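Local coordinates for protein DNA polymerase (Bacillus phage phi29, PDB 2PY5) that replicates the viral genome by protein-primed DNA synthesis with strand displacement, high processivity and high fidelity, and proofreads with a 3'-5' exonuclease, at residues K7-A12 against Y29-D34; T140-D145 against Y163-N168; E272-W277 against V345-G350; I285-C290 against I323-L328. The protein carries 2 engineered substitutions. All coordinates share one frame; numbering follows the deposited sequence.

Interaction 1 of 4, residues K7-A12 against Y29-D34; sequences KMYSCA and YMNIED. Engineered in segment 7-12: Ala12 (natural residue Asp).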
loop_
_atom_site.group_PDB
_atom_site.type_symbol
_atom_site.label_atom_id
_atom_site.label_comp_id
_atom_site.label_asym_id
_atom_site.label_seq_id
_atom_site.Cartn_x
_atom_site.Cartn_y
_atom_site.Cartn_z
ATOM N N LYS F 7 -3.083 -14.963 -24.898
ATOM C CA LYS F 7 -4.367 -14.628 -24.305
ATOM C C LYS F 7 -4.197 -14.340 -22.819
ATOM O O LYS F 7 -3.195 -14.753 -22.218
ATOM C CB LYS F 7 -5.356 -15.772 -24.503
ATOM C CG LYS F 7 -5.831 -15.956 -25.948
ATOM C CD LYS F 7 -6.778 -17.152 -26.030
ATOM C CE LYS F 7 -7.920 -16.950 -26.994
ATOM N NZ LYS F 7 -8.966 -18.018 -26.812
ATOM N N MET F 8 -5.171 -13.626 -22.252
ATOM C CA MET F 8 -5.180 -13.251 -20.842
ATOM C C MET F 8 -6.525 -13.589 -20.231
ATOM O O MET F 8 -7.579 -13.282 -20.812
ATOM C CB MET F 8 -4.934 -11.753 -20.659
ATOM C CG MET F 8 -3.728 -11.217 -21.400
ATOM S SD MET F 8 -3.652 -9.408 -21.400
ATOM C CE MET F 8 -5.157 -8.957 -22.258
ATOM N N TYR F 9 -6.477 -14.170 -19.040
ATOM C CA TYR F 9 -7.691 -14.587 -18.344
ATOM C C TYR F 9 -7.724 -14.062 -16.943
ATOM O O TYR F 9 -6.709 -14.063 -16.261
ATOM C CB TYR F 9 -7.779 -16.117 -18.284
ATOM C CG TYR F 9 -8.001 -16.762 -19.635
ATOM C CD1 TYR F 9 -6.934 -17.021 -20.487
ATOM C CD2 TYR F 9 -9.277 -17.089 -20.060
ATOM C CE1 TYR F 9 -7.131 -17.615 -21.717
ATOM C CE2 TYR F 9 -9.491 -17.656 -21.285
ATOM C CZ TYR F 9 -8.420 -17.924 -22.127
ATOM O OH TYR F 9 -8.646 -18.501 -23.365
ATOM N N SER F 10 -8.919 -13.675 -16.518
ATOM C CA SER F 10 -9.261 -13.397 -15.132
ATOM C C SER F 10 -9.841 -14.645 -14.476
ATOM O O SER F 10 -10.803 -15.217 -14.986
ATOM C CB SER F 10 -10.324 -12.299 -15.096
ATOM O OG SER F 10 -10.731 -12.048 -13.776
ATOM N N CYS F 11 -9.260 -15.036 -13.340
ATOM C CA CYS F 11 -9.600 -16.304 -12.669
ATOM C C CYS F 11 -9.952 -16.131 -11.201
ATOM O O CYS F 11 -9.558 -15.176 -10.570
ATOM C CB CYS F 11 -8.397 -17.233 -12.765
ATOM S SG CYS F 11 -7.867 -17.621 -14.448
ATOM N N ALA F 12 -10.696 -17.087 -10.653
ATOM C CA ALA F 12 -10.992 -17.102 -9.220
ATOM C C ALA F 12 -11.273 -18.518 -8.763
ATOM O O ALA F 12 -11.700 -19.366 -9.555
ATOM C CB ALA F 12 -12.193 -16.237 -8.911
ATOM N N TYR F 29 -12.800 -19.025 -14.948
ATOM C CA TYR F 29 -11.912 -18.219 -15.798
ATOM C C TYR F 29 -12.695 -17.467 -16.848
ATOM O O TYR F 29 -13.723 -17.923 -17.287
ATOM C CB TYR F 29 -10.789 -19.056 -16.440
ATOM C CG TYR F 29 -11.208 -20.091 -17.465
ATOM C CD1 TYR F 29 -11.591 -19.714 -18.768
ATOM C CD2 TYR F 29 -11.186 -21.442 -17.156
ATOM C CE1 TYR F 29 -11.961 -20.659 -19.717
ATOM C CE2 TYR F 29 -11.551 -22.395 -18.102
ATOM C CZ TYR F 29 -11.929 -21.990 -19.390
ATOM O OH TYR F 29 -12.303 -22.918 -20.339
ATOM N N MET F 30 -12.192 -16.291 -17.228
ATOM C CA MET F 30 -12.848 -15.444 -18.220
ATOM C C MET F 30 -11.772 -14.707 -19.019
ATOM O O MET F 30 -10.900 -14.078 -18.443
ATOM C CB MET F 30 -13.791 -14.436 -17.544
ATOM C CG MET F 30 -14.456 -13.480 -18.522
ATOM S SD MET F 30 -15.723 -12.420 -17.805
ATOM C CE MET F 30 -17.092 -13.553 -17.673
ATOM N N ASN F 31 -11.873 -14.790 -20.354
ATOM C CA ASN F 31 -10.955 -14.124 -21.285
ATOM C C ASN F 31 -11.144 -12.607 -21.126
ATOM O O ASN F 31 -12.236 -12.093 -21.322
ATOM C CB ASN F 31 -11.293 -14.615 -22.691
ATOM C CG ASN F 31 -10.324 -14.149 -23.765
ATOM O OD1 ASN F 31 -10.153 -14.831 -24.788
ATOM N ND2 ASN F 31 -9.731 -13.012 -23.579
ATOM N N ILE F 32 -10.071 -11.931 -20.729
ATOM C CA ILE F 32 -10.082 -10.492 -20.435
ATOM C C ILE F 32 -10.432 -9.662 -21.664
ATOM O O ILE F 32 -11.043 -8.586 -21.553
ATOM C CB ILE F 32 -8.706 -10.077 -19.844
ATOM C CG1 ILE F 32 -8.567 -10.644 -18.435
ATOM C CG2 ILE F 32 -8.514 -8.551 -19.802
ATOM C CD1 ILE F 32 -7.155 -10.518 -17.844
ATOM N N GLU F 33 -10.059 -10.173 -22.832
ATOM C CA GLU F 33 -10.339 -9.499 -24.105
ATOM C C GLU F 33 -11.722 -9.822 -24.648
ATOM O O GLU F 33 -12.301 -9.006 -25.351
ATOM C CB GLU F 33 -9.274 -9.857 -25.148
ATOM C CG GLU F 33 -7.861 -9.471 -24.730
ATOM C CD GLU F 33 -6.827 -9.818 -25.787
ATOM O OE1 GLU F 33 -6.632 -11.024 -26.051
ATOM O OE2 GLU F 33 -6.214 -8.880 -26.354
ATOM N N ASP F 34 -12.246 -11.009 -24.333
ATOM C CA ASP F 34 -13.546 -11.458 -24.808
ATOM C C ASP F 34 -14.318 -12.061 -23.650
ATOM O O ASP F 34 -14.263 -13.279 -23.407
ATOM C CB ASP F 34 -13.388 -12.490 -25.933
ATOM C CG ASP F 34 -14.719 -13.076 -26.397
ATOM O OD1 ASP F 34 -15.789 -12.502 -26.077
ATOM O OD2 ASP F 34 -14.693 -14.119 -27.078
HETATM O O HOH W 1 -7.072 -12.751 -24.193
#
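Tyr9 brings the CD2–CE2 side of its ring up against the backbone of Met30 and Asn31, beside the ring of Tyr29. Its CD2 lies 3.5 Å from Asn31 N. The two phenol rings stand almost perpendicular, their planes 89° apart. Tyr29 places CG between its own backbone N and carbonyl carbon (chi1 67°), which swings its ring toward Tyr9. Strand pairing separately brings Tyr29 CB to 3.8 Å from Cys11 SG. Trp50 joins the same cluster, stacking on Tyr29 and meeting Tyr9 edge-to-face, while Tyr9 OH is held by Glu37, which also forms a salt bridge with Lys7.

The other face carries Ser10 and Met30, packed on helix 160-182, where Ile170 O takes the bond of Ser10 OG. Ser10 and Met30 form a hydrogen-bonded antiparallel pair, with Ser10 N 2.8 Å from Met30 O. Beyond it, Ile32 N binds Met8 O at 2.8 Å, and Ile32 CD1 comes to 3.8 Å from Met8 CB. A water accepts from Met8 N and donates to Glu33 OE1, the water oxygen lying 2.6 Å from Glu33 OE1.

Strands 8-15 and 24-31 thus form a beta hairpin in the mixed sheet of the 3'-5' exonuclease domain; its first strand leads to the active-site position of Ala12, an engineered replacement of the natural aspartate essential for exonucleolysis.

Interaction 2 of 4, residues T140-D145 against Y163-N168; sequences TVLKGD and YAYIKN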
loop_
_atom_site.group_PDB
_atom_site.type_symbol
_atom_site.label_atom_id
_atom_site.label_comp_id
_atom_site.label_asym_id
_atom_site.label_seq_id
_atom_site.Cartn_x
_atom_site.Cartn_y
_atom_site.Cartn_z
ATOM N N THR F 140 -20.448 -3.426 -13.010
ATOM C CA THR F 140 -21.569 -4.130 -12.386
ATOM C C THR F 140 -21.073 -5.072 -11.298
ATOM O O THR F 140 -20.127 -5.821 -11.509
ATOM C CB THR F 140 -22.377 -4.938 -13.417
ATOM O OG1 THR F 140 -22.858 -4.061 -14.440
ATOM C CG2 THR F 140 -23.565 -5.626 -12.752
ATOM N N VAL F 141 -21.714 -5.016 -10.131
ATOM C CA VAL F 141 -21.374 -5.894 -9.016
ATOM C C VAL F 141 -22.641 -6.387 -8.327
ATOM O O VAL F 141 -23.575 -5.618 -8.101
ATOM C CB VAL F 141 -20.447 -5.200 -7.981
ATOM C CG1 VAL F 141 -21.076 -3.915 -7.463
ATOM C CG2 VAL F 141 -20.115 -6.158 -6.827
ATOM N N LEU F 142 -22.669 -7.678 -8.008
ATOM C CA LEU F 142 -23.809 -8.277 -7.315
ATOM C C LEU F 142 -23.702 -8.018 -5.813
ATOM O O LEU F 142 -22.600 -8.043 -5.241
ATOM C CB LEU F 142 -23.874 -9.782 -7.591
ATOM C CG LEU F 142 -24.035 -10.194 -9.063
ATOM C CD1 LEU F 142 -24.100 -11.718 -9.197
ATOM C CD2 LEU F 142 -25.264 -9.557 -9.693
ATOM N N LYS F 143 -24.847 -7.760 -5.183
ATOM C CA LYS F 143 -24.905 -7.493 -3.746
ATOM C C LYS F 143 -24.689 -8.768 -2.939
ATOM O O LYS F 143 -25.235 -9.826 -3.272
ATOM C CB LYS F 143 -26.257 -6.891 -3.358
ATOM C CG LYS F 143 -26.428 -5.421 -3.680
ATOM C CD LYS F 143 -27.803 -4.944 -3.220
ATOM C CE LYS F 143 -27.983 -3.446 -3.419
ATOM N NZ LYS F 143 -29.331 -2.987 -2.961
ATOM N N GLY F 144 -23.899 -8.649 -1.872
ATOM C CA GLY F 144 -23.679 -9.743 -0.934
ATOM C C GLY F 144 -22.455 -10.582 -1.241
ATOM O O GLY F 144 -21.693 -10.295 -2.175
ATOM N N ASP F 145 -22.276 -11.626 -0.437
ATOM C CA ASP F 145 -21.151 -12.538 -0.572
ATOM C C ASP F 145 -21.648 -13.965 -0.718
ATOM O O ASP F 145 -22.809 -14.269 -0.457
ATOM C CB ASP F 145 -20.253 -12.474 0.670
ATOM C CG ASP F 145 -19.626 -11.105 0.887
ATOM O OD1 ASP F 145 -19.363 -10.380 -0.102
ATOM O OD2 ASP F 145 -19.383 -10.768 2.066
ATOM N N TYR F 163 -22.815 -19.550 -8.864
ATOM C CA TYR F 163 -22.285 -19.411 -10.228
ATOM C C TYR F 163 -22.274 -17.946 -10.654
ATOM O O TYR F 163 -21.295 -17.465 -11.213
ATOM C CB TYR F 163 -23.154 -20.245 -11.181
ATOM C CG TYR F 163 -22.678 -20.363 -12.622
ATOM C CD1 TYR F 163 -22.064 -21.523 -13.081
ATOM C CD2 TYR F 163 -22.901 -19.328 -13.541
ATOM C CE1 TYR F 163 -21.661 -21.647 -14.412
ATOM C CE2 TYR F 163 -22.488 -19.436 -14.860
ATOM C CZ TYR F 163 -21.874 -20.600 -15.292
ATOM O OH TYR F 163 -21.480 -20.717 -16.600
ATOM N N ALA F 164 -23.370 -17.252 -10.374
ATOM C CA ALA F 164 -23.500 -15.830 -10.711
ATOM C C ALA F 164 -22.486 -14.977 -9.956
ATOM O O ALA F 164 -21.908 -14.042 -10.525
ATOM C CB ALA F 164 -24.927 -15.357 -10.427
ATOM N N TYR F 165 -22.264 -15.285 -8.676
ATOM C CA TYR F 165 -21.266 -14.560 -7.885
ATOM C C TYR F 165 -19.854 -14.750 -8.449
ATOM O O TYR F 165 -19.071 -13.804 -8.540
ATOM C CB TYR F 165 -21.267 -15.024 -6.423
ATOM C CG TYR F 165 -22.245 -14.325 -5.510
ATOM C CD1 TYR F 165 -22.252 -12.937 -5.386
ATOM C CD2 TYR F 165 -23.142 -15.059 -4.732
ATOM C CE1 TYR F 165 -23.147 -12.297 -4.537
ATOM C CE2 TYR F 165 -24.033 -14.428 -3.874
ATOM C CZ TYR F 165 -24.031 -13.048 -3.782
ATOM O OH TYR F 165 -24.917 -12.420 -2.933
ATOM N N ILE F 166 -19.525 -15.985 -8.808
ATOM C CA ILE F 166 -18.206 -16.306 -9.329
ATOM C C ILE F 166 -17.990 -15.612 -10.678
ATOM O O ILE F 166 -16.943 -15.004 -10.919
ATOM C CB ILE F 166 -18.012 -17.852 -9.458
ATOM C CG1 ILE F 166 -18.084 -18.515 -8.073
ATOM C CG2 ILE F 166 -16.667 -18.172 -10.153
ATOM C CD1 ILE F 166 -18.362 -20.031 -8.118
ATOM N N LYS F 167 -18.992 -15.681 -11.543
ATOM C CA LYS F 167 -18.937 -15.025 -12.839
ATOM C C LYS F 167 -18.764 -13.508 -12.682
ATOM O O LYS F 167 -18.002 -12.877 -13.419
ATOM C CB LYS F 167 -20.208 -15.315 -13.636
ATOM C CG LYS F 167 -20.097 -14.932 -15.089
ATOM C CD LYS F 167 -21.356 -15.239 -15.823
ATOM C CE LYS F 167 -21.276 -14.765 -17.252
ATOM N NZ LYS F 167 -22.514 -15.090 -18.007
ATOM N N ASN F 168 -19.467 -12.930 -11.715
ATOM C CA ASN F 168 -19.375 -11.485 -11.465
ATOM C C ASN F 168 -17.976 -11.119 -10.975
ATOM O O ASN F 168 -17.381 -10.130 -11.438
ATOM C CB ASN F 168 -20.431 -11.059 -10.443
ATOM C CG ASN F 168 -20.397 -9.580 -10.144
ATOM O OD1 ASN F 168 -20.407 -9.173 -8.977
ATOM N ND2 ASN F 168 -20.370 -8.757 -11.193
#
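Asn168, on helix 160-182 of the exonuclease domain, grips the extended loop 140-145 with both ends of its amide, a pair of hydrogen bonds from side chain to backbone. Its OD1 accepts from Leu142 N at 2.9 Å in a nearly straight bond (170°), the donor standing well above the carbonyl plane. Its ND2 gives a hydrogen to Thr140 O at 3.0 Å, and that oxygen lies in the plane of the amide. Chi1 of -180° sends the amide straight out from the helix to the loop, CG anti to the backbone N, and the two bonds fix its rotation. Leu142 packs against Asn168 and the preceding helical turn, bringing CD1 to 3.5 Å from Ala164 O and 3.9 Å from Ala164 CB.

Farther along the loop, the Tyr165 ring has Asp145 C over one face, near the rim. Tyr165 OH donates to Lys143 O at 2.6 Å, in the carbonyl plane and on a lone pair. The loop ends at Asp145, a magnesium ligand, and Asn168 directly precedes Asp169, another; the contact thus links loop and helix, consistent with a second-shell role. Lys131 NZ, from helix 130-136, donates to Leu142 O and Gly144 O.

Interaction 3 of 4, residues E272-W277 against V345-G350; sequences EGKYVW and VEYISG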
loop_
_atom_site.group_PDB
_atom_site.type_symbol
_atom_site.label_atom_id
_atom_site.label_comp_id
_atom_site.label_asym_id
_atom_site.label_seq_id
_atom_site.Cartn_x
_atom_site.Cartn_y
_atom_site.Cartn_z
ATOM N N GLU F 272 33.002 12.832 5.829
ATOM C CA GLU F 272 33.147 12.411 7.232
ATOM C C GLU F 272 32.740 13.573 8.130
ATOM O O GLU F 272 32.832 14.745 7.740
ATOM C CB GLU F 272 34.578 11.940 7.532
ATOM C CG GLU F 272 35.005 10.692 6.758
ATOM C CD GLU F 272 34.075 9.482 6.957
ATOM O OE1 GLU F 272 34.111 8.867 8.045
ATOM O OE2 GLU F 272 33.322 9.134 6.014
ATOM N N GLY F 273 32.270 13.256 9.336
ATOM C CA GLY F 273 31.896 14.279 10.279
ATOM C C GLY F 273 30.609 14.976 9.925
ATOM O O GLY F 273 29.711 14.362 9.349
ATOM N N LYS F 274 30.525 16.255 10.309
ATOM C CA LYS F 274 29.335 17.076 10.110
ATOM C C LYS F 274 29.348 17.725 8.727
ATOM O O LYS F 274 30.371 18.285 8.318
ATOM C CB LYS F 274 29.270 18.175 11.178
ATOM C CG LYS F 274 27.977 18.982 11.207
ATOM C CD LYS F 274 28.065 20.073 12.276
ATOM C CE LYS F 274 26.756 20.757 12.553
ATOM N NZ LYS F 274 26.391 21.761 11.515
ATOM N N TYR F 275 28.210 17.655 8.035
ATOM C CA TYR F 275 28.026 18.321 6.734
ATOM C C TYR F 275 28.411 19.804 6.813
ATOM O O TYR F 275 28.031 20.496 7.760
ATOM C CB TYR F 275 26.573 18.203 6.321
ATOM C CG TYR F 275 26.153 18.995 5.119
ATOM C CD1 TYR F 275 26.453 18.561 3.828
ATOM C CD2 TYR F 275 25.394 20.142 5.267
ATOM C CE1 TYR F 275 26.046 19.280 2.720
ATOM C CE2 TYR F 275 24.983 20.872 4.171
ATOM C CZ TYR F 275 25.299 20.431 2.891
ATOM O OH TYR F 275 24.881 21.140 1.780
ATOM N N VAL F 276 29.170 20.256 5.816
ATOM C CA VAL F 276 29.472 21.691 5.595
ATOM C C VAL F 276 28.639 22.150 4.403
ATOM O O VAL F 276 28.600 21.479 3.359
ATOM C CB VAL F 276 30.963 21.950 5.345
ATOM C CG1 VAL F 276 31.220 23.434 5.010
ATOM C CG2 VAL F 276 31.788 21.527 6.570
ATOM N N TRP F 277 27.919 23.256 4.594
ATOM C CA TRP F 277 27.060 23.839 3.557
ATOM C C TRP F 277 27.755 23.890 2.217
ATOM O O TRP F 277 28.880 24.397 2.098
ATOM C CB TRP F 277 26.626 25.260 3.960
ATOM C CG TRP F 277 25.899 26.066 2.860
ATOM C CD1 TRP F 277 26.295 27.248 2.328
ATOM C CD2 TRP F 277 24.661 25.736 2.216
ATOM N NE1 TRP F 277 25.395 27.670 1.379
ATOM C CE2 TRP F 277 24.383 26.764 1.292
ATOM C CE3 TRP F 277 23.768 24.669 2.321
ATOM C CZ2 TRP F 277 23.244 26.760 0.484
ATOM C CZ3 TRP F 277 22.644 24.666 1.505
ATOM C CH2 TRP F 277 22.395 25.705 0.604
ATOM N N VAL F 345 26.242 14.675 21.188
ATOM C CA VAL F 345 26.075 14.554 19.737
ATOM C C VAL F 345 27.404 14.228 19.081
ATOM O O VAL F 345 28.421 14.876 19.342
ATOM C CB VAL F 345 25.500 15.837 19.128
ATOM C CG1 VAL F 345 25.344 15.714 17.627
ATOM C CG2 VAL F 345 24.150 16.169 19.769
ATOM N N GLU F 346 27.394 13.188 18.250
ATOM C CA GLU F 346 28.546 12.815 17.463
ATOM C C GLU F 346 28.098 12.794 16.014
ATOM O O GLU F 346 27.208 12.042 15.658
ATOM C CB GLU F 346 29.094 11.454 17.919
ATOM C CG GLU F 346 29.529 11.450 19.386
ATOM C CD GLU F 346 30.267 10.200 19.818
ATOM O OE1 GLU F 346 29.881 9.095 19.395
ATOM O OE2 GLU F 346 31.223 10.329 20.615
ATOM N N TYR F 347 28.668 13.684 15.200
ATOM C CA TYR F 347 28.421 13.677 13.758
ATOM C C TYR F 347 29.409 12.726 13.113
ATOM O O TYR F 347 30.617 12.955 13.136
ATOM C CB TYR F 347 28.576 15.088 13.186
ATOM C CG TYR F 347 27.498 16.036 13.628
ATOM C CD1 TYR F 347 27.690 16.901 14.701
ATOM C CD2 TYR F 347 26.287 16.074 12.965
ATOM C CE1 TYR F 347 26.680 17.778 15.102
ATOM C CE2 TYR F 347 25.281 16.938 13.347
ATOM C CZ TYR F 347 25.476 17.788 14.415
ATOM O OH TYR F 347 24.436 18.641 14.762
ATOM N N ILE F 348 28.899 11.638 12.538
ATOM C CA ILE F 348 29.761 10.527 12.133
ATOM C C ILE F 348 30.249 10.693 10.696
ATOM O O ILE F 348 31.448 10.742 10.419
ATOM C CB ILE F 348 29.040 9.161 12.307
ATOM C CG1 ILE F 348 28.471 8.998 13.744
ATOM C CG2 ILE F 348 30.003 8.018 11.991
ATOM C CD1 ILE F 348 29.497 9.037 14.859
ATOM N N SER F 349 29.292 10.769 9.782
ATOM C CA SER F 349 29.557 10.849 8.352
ATOM C C SER F 349 28.238 11.144 7.650
ATOM O O SER F 349 27.185 11.199 8.280
ATOM C CB SER F 349 30.131 9.523 7.846
ATOM O OG SER F 349 29.115 8.556 7.618
ATOM N N GLY F 350 28.284 11.287 6.328
ATOM C CA GLY F 350 27.056 11.392 5.576
ATOM C C GLY F 350 27.269 11.433 4.076
ATOM O O GLY F 350 28.358 11.141 3.583
#
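The end of strand 267-272 meets the long strand 340-356 in the antiparallel sheet of the polymerisation region, where Glu272 and Ser349 form a non-hydrogen-bonded pair and the chain then turns off into a loop. Gly273 makes the turn, at a positive phi of 73°. Its N donates to Ile348 O at 2.9 Å, approaching from above the carbonyl plane, and its CA rests 3.4 Å from Tyr347 O in a CA-H...O contact. Glu272 bends at chi2 to bring OE2 to 3.7 Å from Ser349 CB. Gln286 of strand 283-294 bonds the departing loop twice, NE2 to Gly273 O and OE1 to Tyr275 N, while Tyr347 OH is bound by Lys337.

The side-chain contact is made by Lys274 and Tyr347, which run side by side in the same direction. The aliphatic chain of Lys274 travels from the root of the ring to its hydroxyl end, with CE 3.7 Å from Tyr347 CZ. The ammonium is too distant for more than a weak cation-pi attraction; CH-pi contact dominates, with Lys274 CG over the face, 3.8 Å from the centroid of the Tyr347 ring.

Interaction 4 of 4, residues I285-C290 against I323-L328; sequences IQHIRC and IADLWL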
loop_
_atom_site.group_PDB
_atom_site.type_symbol
_atom_site.label_atom_id
_atom_site.label_comp_id
_atom_site.label_asym_id
_atom_site.label_seq_id
_atom_site.Cartn_x
_atom_site.Cartn_y
_atom_site.Cartn_z
ATOM N N ILE F 285 22.227 13.695 3.834
ATOM C CA ILE F 285 21.839 12.697 4.847
ATOM C C ILE F 285 23.012 12.657 5.810
ATOM O O ILE F 285 24.151 12.501 5.390
ATOM C CB ILE F 285 21.548 11.321 4.209
ATOM C CG1 ILE F 285 20.255 11.376 3.390
ATOM C CG2 ILE F 285 21.420 10.217 5.311
ATOM C CD1 ILE F 285 20.008 10.155 2.494
ATOM N N GLN F 286 22.708 12.819 7.097
ATOM C CA GLN F 286 23.723 12.883 8.169
ATOM C C GLN F 286 23.555 11.656 9.056
ATOM O O GLN F 286 22.459 11.410 9.550
ATOM C CB GLN F 286 23.531 14.154 8.990
ATOM C CG GLN F 286 24.508 14.349 10.151
ATOM C CD GLN F 286 25.921 14.681 9.683
ATOM O OE1 GLN F 286 26.164 15.755 9.088
ATOM N NE2 GLN F 286 26.868 13.789 9.976
ATOM N N HIS F 287 24.633 10.905 9.245
ATOM C CA HIS F 287 24.710 9.876 10.284
ATOM C C HIS F 287 25.125 10.580 11.568
ATOM O O HIS F 287 26.201 11.203 11.627
ATOM C CB HIS F 287 25.721 8.795 9.904
ATOM C CG HIS F 287 25.788 7.632 10.864
ATOM N ND1 HIS F 287 26.808 6.706 10.824
ATOM C CD2 HIS F 287 24.973 7.249 11.881
ATOM C CE1 HIS F 287 26.620 5.801 11.772
ATOM N NE2 HIS F 287 25.510 6.100 12.418
ATOM N N ILE F 288 24.285 10.459 12.595
ATOM C CA ILE F 288 24.462 11.154 13.872
ATOM C C ILE F 288 24.166 10.157 14.978
ATOM O O ILE F 288 23.252 9.353 14.837
ATOM C CB ILE F 288 23.519 12.404 13.978
ATOM C CG1 ILE F 288 23.638 13.103 15.334
ATOM C CG2 ILE F 288 22.054 12.038 13.678
ATOM C CD1 ILE F 288 22.984 14.482 15.360
ATOM N N ARG F 289 24.940 10.222 16.064
ATOM C CA ARG F 289 24.635 9.497 17.285
ATOM C C ARG F 289 24.372 10.550 18.334
ATOM O O ARG F 289 25.096 11.534 18.408
ATOM C CB ARG F 289 25.796 8.607 17.707
ATOM C CG ARG F 289 25.953 7.353 16.853
ATOM C CD ARG F 289 27.201 6.588 17.177
ATOM N NE ARG F 289 27.117 5.939 18.488
ATOM C CZ ARG F 289 26.517 4.769 18.720
ATOM N NH1 ARG F 289 25.937 4.084 17.745
ATOM N NH2 ARG F 289 26.514 4.273 19.936
ATOM N N CYS F 290 23.343 10.346 19.144
ATOM C CA CYS F 290 23.023 11.318 20.178
ATOM C C CYS F 290 22.066 10.745 21.200
ATOM O O CYS F 290 21.535 9.650 21.036
ATOM C CB CYS F 290 22.414 12.586 19.567
ATOM S SG CYS F 290 20.796 12.335 18.827
ATOM N N ILE F 323 21.711 5.170 23.357
ATOM C CA ILE F 323 22.186 6.105 22.343
ATOM C C ILE F 323 21.415 5.866 21.041
ATOM O O ILE F 323 21.313 4.717 20.587
ATOM C CB ILE F 323 23.694 5.960 22.103
ATOM C CG1 ILE F 323 24.465 6.280 23.388
ATOM C CG2 ILE F 323 24.156 6.871 20.950
ATOM C CD1 ILE F 323 25.918 5.975 23.276
ATOM N N ALA F 324 20.887 6.943 20.462
ATOM C CA ALA F 324 20.173 6.895 19.182
ATOM C C ALA F 324 21.204 6.957 18.072
ATOM O O ALA F 324 22.030 7.879 18.039
ATOM C CB ALA F 324 19.212 8.042 19.065
ATOM N N ASP F 325 21.163 5.982 17.166
ATOM C CA ASP F 325 22.049 5.961 16.016
ATOM C C ASP F 325 21.173 6.166 14.784
ATOM O O ASP F 325 20.406 5.273 14.414
ATOM C CB ASP F 325 22.824 4.655 15.942
ATOM C CG ASP F 325 23.910 4.691 14.893
ATOM O OD1 ASP F 325 23.592 4.848 13.726
ATOM O OD2 ASP F 325 25.091 4.531 15.239
ATOM N N LEU F 326 21.270 7.345 14.186
ATOM C CA LEU F 326 20.320 7.757 13.166
ATOM C C LEU F 326 21.002 8.219 11.896
ATOM O O LEU F 326 22.021 8.878 11.943
ATOM C CB LEU F 326 19.485 8.919 13.698
ATOM C CG LEU F 326 18.732 8.690 15.014
ATOM C CD1 LEU F 326 18.323 10.028 15.617
ATOM C CD2 LEU F 326 17.540 7.797 14.785
ATOM N N TRP F 327 20.391 7.891 10.757
ATOM C CA TRP F 327 20.716 8.512 9.479
ATOM C C TRP F 327 19.508 9.359 9.095
ATOM O O TRP F 327 18.417 8.806 8.906
ATOM C CB TRP F 327 20.957 7.449 8.425
ATOM C CG TRP F 327 22.184 6.656 8.644
ATOM C CD1 TRP F 327 22.370 5.686 9.580
ATOM C CD2 TRP F 327 23.411 6.755 7.915
ATOM N NE1 TRP F 327 23.646 5.162 9.478
ATOM C CE2 TRP F 327 24.295 5.799 8.454
ATOM C CE3 TRP F 327 23.843 7.540 6.833
ATOM C CZ2 TRP F 327 25.591 5.619 7.969
ATOM C CZ3 TRP F 327 25.142 7.370 6.365
ATOM C CH2 TRP F 327 25.994 6.418 6.928
ATOM N N LEU F 328 19.703 10.672 8.980
ATOM C CA LEU F 328 18.605 11.627 8.786
ATOM C C LEU F 328 18.835 12.511 7.586
ATOM O O LEU F 328 19.910 13.087 7.431
ATOM C CB LEU F 328 18.454 12.537 10.019
ATOM C CG LEU F 328 18.179 11.832 11.358
ATOM C CD1 LEU F 328 18.203 12.832 12.478
ATOM C CD2 LEU F 328 16.846 11.138 11.304
#
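Chi1 values of -175° and -171° set CG anti to the backbone N in His287 and Asp325, and the imidazole and carboxylate lean toward one another across adjacent strands. His287 NE2 donates to Asp325 OD1 at 2.6 Å, on the syn side of the carboxylate but 30° out of its plane. The other oxygen, OD2, takes a salt bridge from Arg289 NH1 at 2.7 Å through its anti lone pair; Arg289 folds back at chi3, and Ile323 CG2 covers one face of the guanidinium. The carboxylate would tend to favour a protonated imidazole and the nearby guanidinium to oppose it.

Trp327 covers one face of the imidazole in an offset stack, its five-membered ring 4.0 Å from the His287 ring between centroids. His287 CB sits over the six-membered ring, 3.5 Å from its centroid, and Ile285 CG2 meets the indole edge at CE3.

On the reverse face, Ile288 CG2 packs against Leu326 CB at 4.0 Å and reaches Leu328 CD1; Leu326 and Leu328 pack on helix 330-339, while Ile288 also meets Val345. A ladder of backbone hydrogen bonds joins strands 283-294 and 324-329, an antiparallel beta-sheet pairing with one polar-aromatic and one mainly apolar face, within the polymerisation region.

From the N terminus, interaction 1 closes first, as a hairpin at the start of the exonuclease domain. Interaction 2 follows in series, closing the loop that leads into helix 160-182; this helix also packs on the hairpin, and Met30 touches Lys167 where the two contacts meet. Interactions 3 and 4 lie on the opposite side of the chain's centre, in the polymerisation region, with centres more than 50 Å from those of the first pair. There, 285-290 and 323-328 both fall between 272-277 and 345-350, so interaction 4 nests within interaction 3. Strand 283-294 lies between strands 324-329 and 340-356, joining both contacts in one antiparallel sheet.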